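Local structure of putative glyoxalase superfamily protein (3IUZ) at residues 3-8 and 42-47; 48-53 and 110-115; 80-85 and 323-328; 101-106 and 202-207; 129-134 and 139-144. The protein probably acts as an iron(II)-dependent dioxygenase of the 2-oxoadipate dioxygenase/decarboxylase family, within the glyoxalase clan, forming 2-hydroxyglutarate. One frame throughout, in Å; residues are numbered along the deposited sequence. Where two conformers were deposited one is given.

Contact 1: residues 3-8 and 42-47; sequences HPNIAT and RAEIAQ
Asn5 and Glu44 join two helices through one side-chain hydrogen bond. Asn5 ND2 gives a nearly straight N-H to Glu44 OE1, at 3.0 Å and 169°. The oxygen lies in the amide plane of Asn5, but the donor meets the carboxylate from its syn side and well out of its plane, for the two flat groups stand almost perpendicular. Glu44 suits this place because its chain runs extended beyond CG (chi2 170°) and carries the carboxylate across to the first turn of helix 4-14. OE1 also accepts from the backbone N of Thr41, just ahead of helix 42-60, while Asn5 ND2 has a second acceptor in Gly38 O.

Ile6 supplies the apolar half. With CG1 anti to the carbonyl carbon (chi1 -75°), its CD1 arm extends to Gln47 CG at 3.9 Å, and CG1 itself rests 3.8 Å from Glu44 O. Gln47 bends at chi2, offering its methylene rather than its amide to the isoleucine.

The axes of the two short segments approach to 9.4 Å and cross at -46°. Val190 of helix 190-200 packs against Asn5, Val28 against Ile6, and Ala46 of helix 42-60 touches His132 of strand 125-132.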
# COMPACT_ATOMS: atom_id res chain seq x y z
N HIS A 3 -0.18 12.91 -19.45
CA HIS A 3 -0.75 13.53 -18.28
C HIS A 3 0.30 14.44 -17.65
O HIS A 3 1.00 14.03 -16.73
CB HIS A 3 -1.22 12.44 -17.35
CG HIS A 3 -2.17 11.48 -17.99
ND1 HIS A 3 -1.75 10.38 -18.71
CD2 HIS A 3 -3.52 11.52 -18.13
CE1 HIS A 3 -2.80 9.74 -19.20
NE2 HIS A 3 -3.89 10.42 -18.87
N PRO A 4 0.42 15.66 -18.16
CA PRO A 4 1.54 16.51 -17.75
C PRO A 4 1.57 16.80 -16.25
O PRO A 4 2.66 16.80 -15.67
CB PRO A 4 1.35 17.79 -18.58
CG PRO A 4 0.71 17.27 -19.84
CD PRO A 4 -0.28 16.23 -19.33
N ASN A 5 0.43 17.07 -15.63
CA ASN A 5 0.45 17.35 -14.20
C ASN A 5 0.96 16.15 -13.40
O ASN A 5 1.83 16.30 -12.57
CB ASN A 5 -0.89 17.82 -13.67
CG ASN A 5 -1.05 19.32 -13.79
OD1 ASN A 5 -0.22 20.00 -14.42
ND2 ASN A 5 -2.10 19.85 -13.20
N ILE A 6 0.43 14.96 -13.70
CA ILE A 6 0.86 13.74 -13.00
C ILE A 6 2.36 13.48 -13.30
O ILE A 6 3.15 13.14 -12.41
CB ILE A 6 -0.02 12.53 -13.32
CG1 ILE A 6 -1.37 12.67 -12.58
CG2 ILE A 6 0.68 11.22 -12.88
CD1 ILE A 6 -2.52 11.90 -13.18
N ALA A 7 2.76 13.70 -14.53
CA ALA A 7 4.14 13.46 -14.91
C ALA A 7 5.07 14.38 -14.09
O ALA A 7 6.14 13.96 -13.64
CB ALA A 7 4.33 13.65 -16.44
N THR A 8 4.70 15.63 -13.95
CA THR A 8 5.50 16.60 -13.17
C THR A 8 5.58 16.22 -11.70
O THR A 8 6.67 16.20 -11.10
CB THR A 8 4.94 18.00 -13.28
OG1 THR A 8 4.85 18.34 -14.66
CG2 THR A 8 5.85 19.09 -12.55
N ARG A 42 -6.63 17.47 -6.12
CA ARG A 42 -6.48 16.37 -5.18
C ARG A 42 -6.48 15.02 -5.87
O ARG A 42 -5.74 14.12 -5.43
CB ARG A 42 -7.51 16.37 -4.07
CG ARG A 42 -8.89 16.09 -4.48
CD ARG A 42 -9.84 16.08 -3.29
NE ARG A 42 -11.16 15.65 -3.72
CZ ARG A 42 -12.22 15.55 -2.94
NH1 ARG A 42 -12.17 15.86 -1.64
NH2 ARG A 42 -13.35 15.13 -3.48
N ALA A 43 -7.33 14.85 -6.89
CA ALA A 43 -7.33 13.62 -7.70
C ALA A 43 -5.97 13.35 -8.37
O ALA A 43 -5.44 12.23 -8.34
CB ALA A 43 -8.40 13.68 -8.75
N GLU A 44 -5.43 14.35 -9.05
CA GLU A 44 -4.11 14.22 -9.63
C GLU A 44 -3.03 13.86 -8.57
O GLU A 44 -2.16 13.00 -8.83
CB GLU A 44 -3.71 15.51 -10.32
CG GLU A 44 -4.56 15.83 -11.57
CD GLU A 44 -4.35 17.22 -12.14
OE1 GLU A 44 -3.73 18.09 -11.47
OE2 GLU A 44 -4.81 17.43 -13.28
N ILE A 45 -3.09 14.52 -7.42
CA ILE A 45 -2.11 14.28 -6.40
C ILE A 45 -2.26 12.86 -5.87
O ILE A 45 -1.25 12.15 -5.64
CB ILE A 45 -2.20 15.34 -5.26
CG1 ILE A 45 -1.67 16.67 -5.79
CG2 ILE A 45 -1.43 14.91 -4.00
CD1 ILE A 45 -2.19 17.93 -4.96
N ALA A 46 -3.51 12.44 -5.65
CA ALA A 46 -3.76 11.11 -5.12
C ALA A 46 -3.25 10.03 -6.07
O ALA A 46 -2.63 9.04 -5.63
CB ALA A 46 -5.24 10.91 -4.81
N GLN A 47 -3.53 10.21 -7.35
CA GLN A 47 -3.08 9.29 -8.39
C GLN A 47 -1.53 9.26 -8.48
O GLN A 47 -0.94 8.15 -8.48
CB GLN A 47 -3.71 9.65 -9.73
CG GLN A 47 -3.22 8.85 -10.92
CD GLN A 47 -3.58 7.43 -10.86
OE1 GLN A 47 -4.53 7.03 -10.18
NE2 GLN A 47 -2.83 6.61 -11.61

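Contact 2: residues 48-53 and 110-115; sequences ALNMVL and LGYRLN
Tyr112, Leu49 and Leu110 bury the most surface here, and Asn50 follows closely; they meet as one polar and one apolar pair. The tyrosine points from the start of strand 112-120 toward helix 42-60, and the amide of Asn50 comes at it from the opposite direction. Asn50 ND2 donates to Tyr112 OH at 3.0 Å and 153°, arriving at the edge of the ring near its plane. Amide and ring are turned 46° apart, and the hydroxyl sits 20° out of the amide plane. A water closes a small triangle, donating to Asn50 OD1 at 2.6 Å and lying 2.8 Å from Tyr112 OH.

Beside this pair, Leu49 CD2 touches Leu110 CD1 at 3.7 Å, the two side chains crossing at about a right angle. Leu49 reaches over because its CG is anti to the backbone N (chi1 170°). Gly111 follows Leu110 at the end of helix 101-110, its positive phi completing a Schellman motif that turns the chain into the strand.

The chemistry implies a small buried polar cluster beside the leucine pair: asparagine offers an N-H and a carbonyl, tyrosine a hydroxyl on a rigid ring; the water bonds to both, and Tyr112 OH bonds weakly with Ala140 O.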
# COMPACT_ATOMS: atom_id res chain seq x y z
N ALA A 48 -0.90 10.45 -8.43
CA ALA A 48 0.58 10.51 -8.47
C ALA A 48 1.18 9.88 -7.25
O ALA A 48 2.14 9.07 -7.41
CB ALA A 48 1.11 11.88 -8.67
N LEU A 49 0.64 10.17 -6.06
CA LEU A 49 1.15 9.50 -4.84
C LEU A 49 1.11 7.96 -5.02
O LEU A 49 2.10 7.27 -4.71
CB LEU A 49 0.38 9.88 -3.59
CG LEU A 49 0.64 9.10 -2.31
CD1 LEU A 49 2.10 9.32 -1.83
CD2 LEU A 49 -0.38 9.41 -1.20
N ASN A 50 -0.03 7.46 -5.50
CA ASN A 50 -0.21 6.04 -5.67
C ASN A 50 0.83 5.44 -6.59
O ASN A 50 1.29 4.35 -6.33
CB ASN A 50 -1.60 5.70 -6.22
CG ASN A 50 -2.68 5.84 -5.17
OD1 ASN A 50 -2.36 6.08 -4.01
ND2 ASN A 50 -3.98 5.79 -5.59
N MSE A 51 1.15 6.15 -7.66
CA MSE A 51 2.09 5.69 -8.60
C MSE A 51 3.52 5.65 -7.99
O MSE A 51 4.31 4.77 -8.34
CB MSE A 51 2.01 6.55 -9.88
CG MSE A 51 0.67 6.34 -10.71
SE MSE A 51 0.54 7.55 -12.13
CE MSE A 51 1.55 6.62 -13.50
N VAL A 52 3.84 6.64 -7.14
CA VAL A 52 5.14 6.70 -6.50
C VAL A 52 5.23 5.52 -5.56
O VAL A 52 6.27 4.82 -5.53
CB VAL A 52 5.38 8.05 -5.80
CG1 VAL A 52 6.66 7.99 -4.96
CG2 VAL A 52 5.38 9.17 -6.85
N LEU A 53 4.12 5.22 -4.87
CA LEU A 53 4.10 4.14 -3.90
C LEU A 53 4.21 2.77 -4.61
O LEU A 53 4.89 1.87 -4.15
CB LEU A 53 2.84 4.22 -3.00
CG LEU A 53 2.82 5.38 -1.98
CD1 LEU A 53 1.45 5.43 -1.25
CD2 LEU A 53 4.01 5.26 -0.99
N LEU A 110 -6.92 13.70 1.29
CA LEU A 110 -6.61 13.43 -0.12
C LEU A 110 -7.84 13.22 -1.01
O LEU A 110 -7.73 13.32 -2.23
CB LEU A 110 -5.73 12.23 -0.30
CG LEU A 110 -4.25 12.42 0.07
CD1 LEU A 110 -3.50 11.03 0.01
CD2 LEU A 110 -3.51 13.51 -0.75
N GLY A 111 -8.99 12.92 -0.40
CA GLY A 111 -10.23 12.74 -1.15
C GLY A 111 -10.82 11.33 -1.09
O GLY A 111 -11.77 11.05 -1.78
N TYR A 112 -10.23 10.42 -0.30
CA TYR A 112 -10.79 9.08 -0.15
C TYR A 112 -11.96 9.05 0.86
O TYR A 112 -12.04 9.85 1.80
CB TYR A 112 -9.72 8.06 0.30
CG TYR A 112 -8.68 7.80 -0.76
CD1 TYR A 112 -7.57 8.63 -0.88
CD2 TYR A 112 -8.80 6.72 -1.65
CE1 TYR A 112 -6.60 8.40 -1.85
CE2 TYR A 112 -7.87 6.51 -2.64
CZ TYR A 112 -6.77 7.34 -2.73
OH TYR A 112 -5.82 7.13 -3.70
N ARG A 113 -12.84 8.05 0.66
CA ARG A 113 -13.94 7.74 1.54
C ARG A 113 -13.95 6.26 1.79
O ARG A 113 -13.61 5.48 0.91
CB ARG A 113 -15.26 8.07 0.88
CG ARG A 113 -15.44 9.53 0.60
CD ARG A 113 -16.73 9.75 -0.18
NE ARG A 113 -16.95 11.17 -0.40
CZ ARG A 113 -17.66 11.68 -1.41
NH1 ARG A 113 -18.23 10.88 -2.31
NH2 ARG A 113 -17.81 13.01 -1.52
N LEU A 114 -14.37 5.87 2.98
CA LEU A 114 -14.59 4.47 3.31
C LEU A 114 -15.50 3.86 2.28
O LEU A 114 -16.56 4.41 1.97
CB LEU A 114 -15.21 4.35 4.71
CG LEU A 114 -15.49 2.95 5.20
CD1 LEU A 114 -14.17 2.19 5.46
CD2 LEU A 114 -16.40 3.08 6.44
N ASN A 115 -15.08 2.74 1.72
CA ASN A 115 -15.91 2.06 0.72
C ASN A 115 -16.35 0.64 1.12
O ASN A 115 -17.10 0.04 0.38
CB ASN A 115 -15.17 2.04 -0.61
CG ASN A 115 -16.07 1.81 -1.79
OD1 ASN A 115 -17.09 2.46 -1.92
ND2 ASN A 115 -15.66 0.91 -2.70
O HOH W 1 -3.37 8.38 -3.19

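Contact 3: residues 80-85 and 323-328; sequences FDHGAL and LGFDAG
Strand 80-85 faces an irregular segment, 323-328, that follows strand 293-306 at the C-terminal end of the model, and the two backbones are bridged by a single pair of aromatic side chains. Phe325 directs its edge at the face of His82 in a T-shaped (edge-to-face) pair, with ring centroids 4.8 Å apart and planes at 89°. Phe325 CE2 does the touching: it stands 3.4 Å above the imidazole plane over its centre, and lies 3.5 Å from His82 CE1. A phenyl ring suits this place because its C-H edge can rest on the electron-rich face of another ring. His82 takes the less common first torsion, with CG between the backbone N and the carbonyl carbon (chi1 71°), which presents that face to Phe325.

Strand 80-87 belongs to the mixed sheet of this glyoxalase-clan fold, lying between strand 141-147, to which it is parallel, and antiparallel strand 238-242. From that last strand, His238 brings a second ring to His82.

The imidazole is held in its rotation by Asp81, whose OD2 accepts from His82 ND1 at 2.8 Å and 167° through its anti lone pair, in the ring plane. Asp81 OD1, the other oxygen, makes salt bridges to Arg242 and to Arg308, which also forms a cation-pi contact with Phe325.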
# COMPACT_ATOMS: atom_id res chain seq x y z
N PHE A 80 -3.43 -0.03 -11.77
CA PHE A 80 -3.21 -0.13 -10.34
C PHE A 80 -4.57 -0.12 -9.63
O PHE A 80 -5.23 0.91 -9.54
CB PHE A 80 -2.33 0.99 -9.82
CG PHE A 80 -1.87 0.84 -8.39
CD1 PHE A 80 -1.86 -0.38 -7.71
CD2 PHE A 80 -1.39 1.96 -7.72
CE1 PHE A 80 -1.40 -0.46 -6.39
CE2 PHE A 80 -0.94 1.89 -6.47
CZ PHE A 80 -0.92 0.69 -5.77
N ASP A 81 -4.94 -1.29 -9.14
CA ASP A 81 -6.25 -1.50 -8.54
C ASP A 81 -6.31 -1.08 -7.09
O ASP A 81 -7.25 -0.37 -6.70
CB ASP A 81 -6.63 -2.96 -8.64
CG ASP A 81 -8.07 -3.21 -8.18
OD1 ASP A 81 -8.97 -3.12 -9.03
OD2 ASP A 81 -8.24 -3.50 -6.99
N HIS A 82 -5.38 -1.57 -6.27
CA HIS A 82 -5.31 -1.17 -4.87
C HIS A 82 -3.96 -1.55 -4.27
O HIS A 82 -3.33 -2.51 -4.75
CB HIS A 82 -6.43 -1.81 -4.07
CG HIS A 82 -6.30 -3.28 -3.83
ND1 HIS A 82 -6.78 -4.22 -4.72
CD2 HIS A 82 -5.82 -3.97 -2.77
CE1 HIS A 82 -6.61 -5.43 -4.20
NE2 HIS A 82 -6.00 -5.30 -3.03
N GLY A 83 -3.50 -0.75 -3.30
CA GLY A 83 -2.42 -1.15 -2.39
C GLY A 83 -3.02 -1.51 -1.02
O GLY A 83 -4.04 -0.91 -0.59
N ALA A 84 -2.46 -2.51 -0.36
CA ALA A 84 -2.97 -2.97 0.93
C ALA A 84 -1.87 -2.75 1.95
O ALA A 84 -0.70 -3.07 1.68
CB ALA A 84 -3.36 -4.44 0.90
N LEU A 85 -2.22 -2.15 3.08
CA LEU A 85 -1.29 -2.01 4.17
C LEU A 85 -1.88 -2.37 5.51
O LEU A 85 -3.10 -2.56 5.65
CB LEU A 85 -0.66 -0.62 4.22
CG LEU A 85 -1.58 0.59 4.39
CD1 LEU A 85 -1.04 1.48 5.50
CD2 LEU A 85 -1.70 1.39 3.13
N LEU A 323 -16.29 -2.92 -6.86
CA LEU A 323 -15.10 -2.47 -6.16
C LEU A 323 -14.93 -3.17 -4.81
O LEU A 323 -14.07 -2.79 -4.01
CB LEU A 323 -15.11 -0.93 -5.97
CG LEU A 323 -15.03 -0.08 -7.23
CD1 LEU A 323 -15.25 1.39 -6.83
CD2 LEU A 323 -13.67 -0.26 -8.08
N GLY A 324 -15.72 -4.21 -4.57
CA GLY A 324 -15.72 -4.83 -3.24
C GLY A 324 -14.50 -5.70 -3.02
O GLY A 324 -13.76 -6.05 -3.97
N PHE A 325 -14.31 -6.08 -1.77
CA PHE A 325 -13.31 -7.07 -1.39
C PHE A 325 -13.99 -8.21 -0.63
O PHE A 325 -13.33 -8.89 0.18
CB PHE A 325 -12.22 -6.41 -0.52
CG PHE A 325 -11.46 -5.32 -1.23
CD1 PHE A 325 -12.00 -4.04 -1.38
CD2 PHE A 325 -10.21 -5.58 -1.79
CE1 PHE A 325 -11.29 -3.05 -2.04
CE2 PHE A 325 -9.50 -4.56 -2.42
CZ PHE A 325 -10.04 -3.30 -2.54
N ASP A 326 -15.29 -8.38 -0.88
CA ASP A 326 -16.14 -9.37 -0.22
C ASP A 326 -15.40 -10.70 0.01
O ASP A 326 -14.62 -11.21 -0.85
CB ASP A 326 -17.43 -9.71 -1.06
CG ASP A 326 -18.32 -8.48 -1.37
OD1 ASP A 326 -18.12 -7.39 -0.78
OD2 ASP A 326 -19.24 -8.63 -2.21
N ALA A 327 -15.70 -11.28 1.18
CA ALA A 327 -15.36 -12.67 1.49
C ALA A 327 -16.02 -13.67 0.52
O ALA A 327 -17.00 -13.35 -0.21
CB ALA A 327 -15.73 -13.00 2.95
N GLY A 328 -15.47 -14.90 0.52
CA GLY A 328 -16.02 -16.03 -0.24
C GLY A 328 -15.67 -17.39 0.35
O GLY A 328 -14.64 -17.54 1.04

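Contact 4: residues 101-106 and 202-207; sequences AAFTRI and PCFERQ
The ring of Phe204 carries Phe103 over one face: Phe103 CE1 stands 3.5 Å above the Phe204 plane, displaced toward the rim, and lies equally near Phe204 CE2. The rings meet obliquely, with planes at 45° and centroids 5.0 Å apart. At the edge of the Phe103 ring, close to its plane, lies the backbone oxygen of Cys203, 3.3 Å from Phe103 CZ; the positive rim of a phenylalanine suits a carbonyl here.

Phe204 is the centre of an inverse gamma turn, by which the chain turns sharply after helix 190-200 and sets this ring against helix 101-110. Both aromatic residues have CG anti to the carbonyl carbon, and the first torsion of Phe103 (chi1 -71°) swings its ring across to the turn, although its CB does not point there. Leu85 of strand 80-87 touches both rings, so the pair packs helix 101-110 and the turn against that strand, a buried place that suits large apolar rings.

One turn on from Phe103, Ile106 sends its CD1 to Cys203 SG at 3.8 Å. The thiol, only weakly polar, can sit against a methyl in this buried place.

Polar side chains brace each segment from within. Arg105 NE donates to Ala102 O, while its NH2 forms a salt bridge with Asp169. Gln207 folds back over the turn, its NE2 donating to Pro202 O at 3.1 Å on a lone pair in the carbonyl plane.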
# COMPACT_ATOMS: atom_id res chain seq x y z
N ALA A 101 -6.25 4.89 11.94
CA ALA A 101 -6.24 6.34 12.11
C ALA A 101 -4.91 6.92 11.64
O ALA A 101 -4.83 8.07 11.29
CB ALA A 101 -6.47 6.73 13.60
N ALA A 102 -3.87 6.13 11.63
CA ALA A 102 -2.57 6.63 11.18
C ALA A 102 -2.62 6.98 9.70
O ALA A 102 -1.87 7.81 9.25
CB ALA A 102 -1.45 5.60 11.47
N PHE A 103 -3.50 6.31 8.96
CA PHE A 103 -3.68 6.56 7.54
C PHE A 103 -4.99 7.26 7.13
O PHE A 103 -4.98 7.99 6.17
CB PHE A 103 -3.49 5.25 6.78
CG PHE A 103 -2.06 4.83 6.78
CD1 PHE A 103 -1.18 5.42 5.89
CD2 PHE A 103 -1.56 4.03 7.80
CE1 PHE A 103 0.15 5.16 5.96
CE2 PHE A 103 -0.23 3.76 7.87
CZ PHE A 103 0.62 4.30 6.94
N THR A 104 -6.09 7.07 7.84
CA THR A 104 -7.30 7.79 7.44
C THR A 104 -7.12 9.34 7.55
O THR A 104 -7.70 10.07 6.77
CB THR A 104 -8.54 7.36 8.22
OG1 THR A 104 -8.27 7.33 9.60
CG2 THR A 104 -8.98 5.92 7.76
N ARG A 105 -6.34 9.79 8.52
CA ARG A 105 -5.93 11.18 8.66
C ARG A 105 -5.15 11.73 7.45
O ARG A 105 -5.03 12.95 7.31
CB ARG A 105 -5.12 11.39 9.92
CG ARG A 105 -3.65 10.87 9.81
CD ARG A 105 -2.90 10.81 11.12
NE ARG A 105 -1.62 10.12 10.96
CZ ARG A 105 -0.48 10.41 11.60
NH1 ARG A 105 -0.40 11.38 12.50
NH2 ARG A 105 0.58 9.66 11.38
N ILE A 106 -4.65 10.82 6.58
CA ILE A 106 -3.99 11.15 5.34
C ILE A 106 -4.96 10.96 4.16
O ILE A 106 -5.12 11.85 3.32
CB ILE A 106 -2.72 10.28 5.10
CG1 ILE A 106 -1.66 10.46 6.19
CG2 ILE A 106 -2.14 10.53 3.70
CD1 ILE A 106 -0.46 9.38 6.15
N PRO A 202 7.15 8.57 2.94
CA PRO A 202 7.77 7.92 4.10
C PRO A 202 6.81 7.46 5.20
O PRO A 202 7.26 6.76 6.12
CB PRO A 202 8.76 9.00 4.62
CG PRO A 202 9.09 9.79 3.39
CD PRO A 202 7.72 9.91 2.74
N CYS A 203 5.51 7.78 5.12
CA CYS A 203 4.53 7.24 6.06
C CYS A 203 4.24 5.77 5.79
O CYS A 203 3.80 5.02 6.69
CB CYS A 203 3.20 8.02 5.99
SG CYS A 203 3.35 9.80 6.36
N PHE A 204 4.44 5.35 4.53
CA PHE A 204 4.18 3.98 4.10
C PHE A 204 5.44 3.15 4.25
O PHE A 204 5.98 2.57 3.27
CB PHE A 204 3.64 3.97 2.67
CG PHE A 204 2.38 4.77 2.52
CD1 PHE A 204 2.45 6.14 2.31
CD2 PHE A 204 1.14 4.16 2.63
CE1 PHE A 204 1.32 6.89 2.22
CE2 PHE A 204 -0.01 4.92 2.50
CZ PHE A 204 0.07 6.26 2.30
N GLU A 205 5.83 3.04 5.52
CA GLU A 205 7.08 2.39 5.92
C GLU A 205 7.00 1.96 7.40
O GLU A 205 6.02 2.22 8.09
CB GLU A 205 8.25 3.36 5.73
CG GLU A 205 8.51 3.82 4.30
CD GLU A 205 8.80 2.70 3.32
OE1 GLU A 205 9.10 1.55 3.74
OE2 GLU A 205 8.76 2.99 2.10
N ARG A 206 8.04 1.30 7.88
CA ARG A 206 8.13 0.86 9.28
C ARG A 206 8.50 2.07 10.13
O ARG A 206 9.54 2.64 9.93
CB ARG A 206 9.21 -0.23 9.41
CG ARG A 206 9.20 -1.05 10.72
CD ARG A 206 10.56 -1.71 10.99
NE ARG A 206 11.52 -0.72 11.44
CZ ARG A 206 12.84 -0.85 11.38
NH1 ARG A 206 13.39 -1.98 10.92
NH2 ARG A 206 13.63 0.15 11.79
N GLN A 207 7.64 2.42 11.08
CA GLN A 207 7.85 3.57 11.97
C GLN A 207 8.49 3.24 13.31
O GLN A 207 8.96 4.14 14.02
CB GLN A 207 6.51 4.22 12.22
CG GLN A 207 5.82 4.66 10.91
CD GLN A 207 6.68 5.50 10.04
OE1 GLN A 207 7.46 6.30 10.54
NE2 GLN A 207 6.53 5.37 8.74

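Contact 5: residues 129-134 and 139-144; sequences SYAHAD and IAQFFV
His132 offers one face of its ring to Ile139 at the turn end of a beta hairpin made by strands 125-132 and 141-147. Ile139 CD1 sits 3.9 Å from the ring centroid and 24° off the normal, a CH-pi contact offset toward the rim. The histidine CG is anti to the backbone N (chi1 -158°), which lays the imidazole beneath that methyl; its ND1 accepts from Asp134 N and its NE2 donates to Leu110 O, so both ring nitrogens are used and the rotation is fixed.

Tyr130 and Phe142 form the antiparallel hydrogen-bonded pair. Tyr130 N donates to Phe142 O at 2.8 Å, and Phe142 N returns a bond to Tyr130 O at 3.0 Å. Their side chains leave on the same face of the sheet and meet at their CB atoms, after which the phenyl of Phe142 leads away to the edge-to-face pair it makes with Tyr112. The Tyr130 ring instead passes Val144 obliquely, and its hydroxyl bonds to Glu100.

On the other face are Ser129 and Phe143, a non-hydrogen-bonded pair, with Ser129 CB beside the phenyl ring. Gln141, extended beyond CG (chi2 -176°), stands out from its strand, and its CG packs on the methyl of Ala131. A water joins its amide to the serine, accepting from Ser129 OG at 2.6 Å and donating to Gln141 OE1 at 3.0 Å.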
# COMPACT_ATOMS: atom_id res chain seq x y z
N SER A 129 -11.77 -0.80 3.04
CA SER A 129 -11.33 -0.24 1.77
C SER A 129 -11.71 1.24 1.67
O SER A 129 -12.75 1.66 2.23
CB SER A 129 -11.92 -1.02 0.62
OG SER A 129 -13.34 -0.87 0.62
N TYR A 130 -10.85 1.98 1.00
CA TYR A 130 -10.97 3.44 0.75
C TYR A 130 -10.90 3.69 -0.75
O TYR A 130 -9.92 3.34 -1.42
CB TYR A 130 -9.83 4.20 1.49
CG TYR A 130 -10.11 4.15 2.95
CD1 TYR A 130 -11.03 5.03 3.51
CD2 TYR A 130 -9.65 3.08 3.74
CE1 TYR A 130 -11.38 4.96 4.87
CE2 TYR A 130 -9.99 2.96 5.07
CZ TYR A 130 -10.86 3.91 5.64
OH TYR A 130 -11.23 3.76 6.94
N ALA A 131 -11.94 4.35 -1.28
CA ALA A 131 -11.99 4.71 -2.69
C ALA A 131 -12.03 6.19 -2.83
O ALA A 131 -12.65 6.89 -2.03
CB ALA A 131 -13.26 4.10 -3.39
N HIS A 132 -11.44 6.66 -3.91
CA HIS A 132 -11.35 8.09 -4.14
C HIS A 132 -12.65 8.68 -4.68
O HIS A 132 -13.19 8.22 -5.70
CB HIS A 132 -10.18 8.43 -5.05
CG HIS A 132 -9.74 9.84 -4.89
ND1 HIS A 132 -10.39 10.88 -5.51
CD2 HIS A 132 -8.76 10.40 -4.12
CE1 HIS A 132 -9.84 12.02 -5.14
NE2 HIS A 132 -8.83 11.76 -4.32
N ALA A 133 -13.13 9.72 -4.00
CA ALA A 133 -14.44 10.31 -4.34
C ALA A 133 -14.47 10.86 -5.76
O ALA A 133 -15.52 10.96 -6.33
CB ALA A 133 -14.82 11.43 -3.33
N ASP A 134 -13.33 11.24 -6.33
CA ASP A 134 -13.33 11.90 -7.64
C ASP A 134 -13.22 10.92 -8.81
O ASP A 134 -13.46 11.31 -9.94
CB ASP A 134 -12.24 12.97 -7.78
CG ASP A 134 -12.35 14.09 -6.77
OD1 ASP A 134 -13.47 14.40 -6.29
OD2 ASP A 134 -11.29 14.70 -6.46
N ILE A 139 -8.87 5.60 -9.77
CA ILE A 139 -7.76 5.81 -8.86
C ILE A 139 -7.68 4.56 -7.99
O ILE A 139 -8.71 4.03 -7.59
CB ILE A 139 -7.98 7.08 -8.01
CG1 ILE A 139 -7.75 8.33 -8.88
CG2 ILE A 139 -7.08 7.08 -6.79
CD1 ILE A 139 -8.17 9.65 -8.19
N ALA A 140 -6.49 4.05 -7.71
CA ALA A 140 -6.36 2.86 -6.88
C ALA A 140 -7.02 3.05 -5.55
O ALA A 140 -6.93 4.15 -4.97
CB ALA A 140 -4.88 2.52 -6.62
N GLN A 141 -7.62 1.99 -5.02
CA GLN A 141 -8.15 1.99 -3.68
C GLN A 141 -7.01 1.73 -2.71
O GLN A 141 -5.95 1.24 -3.11
CB GLN A 141 -9.22 0.96 -3.49
CG GLN A 141 -10.50 1.25 -4.20
CD GLN A 141 -11.55 0.21 -3.86
OE1 GLN A 141 -12.26 0.32 -2.85
NE2 GLN A 141 -11.64 -0.83 -4.68
N PHE A 142 -7.25 2.06 -1.44
CA PHE A 142 -6.39 1.65 -0.34
C PHE A 142 -7.15 0.64 0.47
O PHE A 142 -8.34 0.85 0.83
CB PHE A 142 -6.03 2.81 0.55
CG PHE A 142 -4.91 3.65 0.03
CD1 PHE A 142 -5.12 4.60 -0.96
CD2 PHE A 142 -3.61 3.45 0.49
CE1 PHE A 142 -4.06 5.36 -1.46
CE2 PHE A 142 -2.56 4.19 0.01
CZ PHE A 142 -2.75 5.14 -0.96
N PHE A 143 -6.48 -0.47 0.80
CA PHE A 143 -7.07 -1.45 1.70
C PHE A 143 -6.23 -1.37 2.97
O PHE A 143 -5.04 -1.59 2.92
CB PHE A 143 -7.08 -2.85 1.09
CG PHE A 143 -7.95 -3.81 1.84
CD1 PHE A 143 -7.48 -4.44 2.99
CD2 PHE A 143 -9.24 -4.06 1.44
CE1 PHE A 143 -8.29 -5.34 3.68
CE2 PHE A 143 -10.04 -4.95 2.13
CZ PHE A 143 -9.57 -5.57 3.26
N VAL A 144 -6.84 -0.94 4.08
CA VAL A 144 -6.10 -0.74 5.31
C VAL A 144 -6.63 -1.69 6.33
O VAL A 144 -7.83 -1.66 6.65
CB VAL A 144 -6.25 0.70 5.84
CG1 VAL A 144 -5.39 0.87 7.13
CG2 VAL A 144 -5.83 1.71 4.71
O HOH W 2 -14.33 -1.46 -1.66
O HOH W 3 -10.68 4.54 -5.68

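In the fold
Contacts 1 and 2 share helix 42-60, their centres 11 Å apart, and touch where Ile6 CG2 meets the selenium of Met51 at 3.7 Å. Contact 5 lies 6 Å from contact 2, centre to centre, and joins it through the neighbouring strands 112-120 and 125-132. The salt bridge from Arg42 NH2 to Asp134 OD1, 2.9 Å long, ties contact 1 to the same hairpin. Contact 3 adds the next strand: Gly83 O lies 2.8 Å from Phe143 N of contact 5, a probable hydrogen bond. Contact 4 touches the same strand, Leu85 CD1 lying 3.4 Å from Phe103 CE2. The contacts thus lead from the N-terminal helices through the sheet to the C-terminal segment.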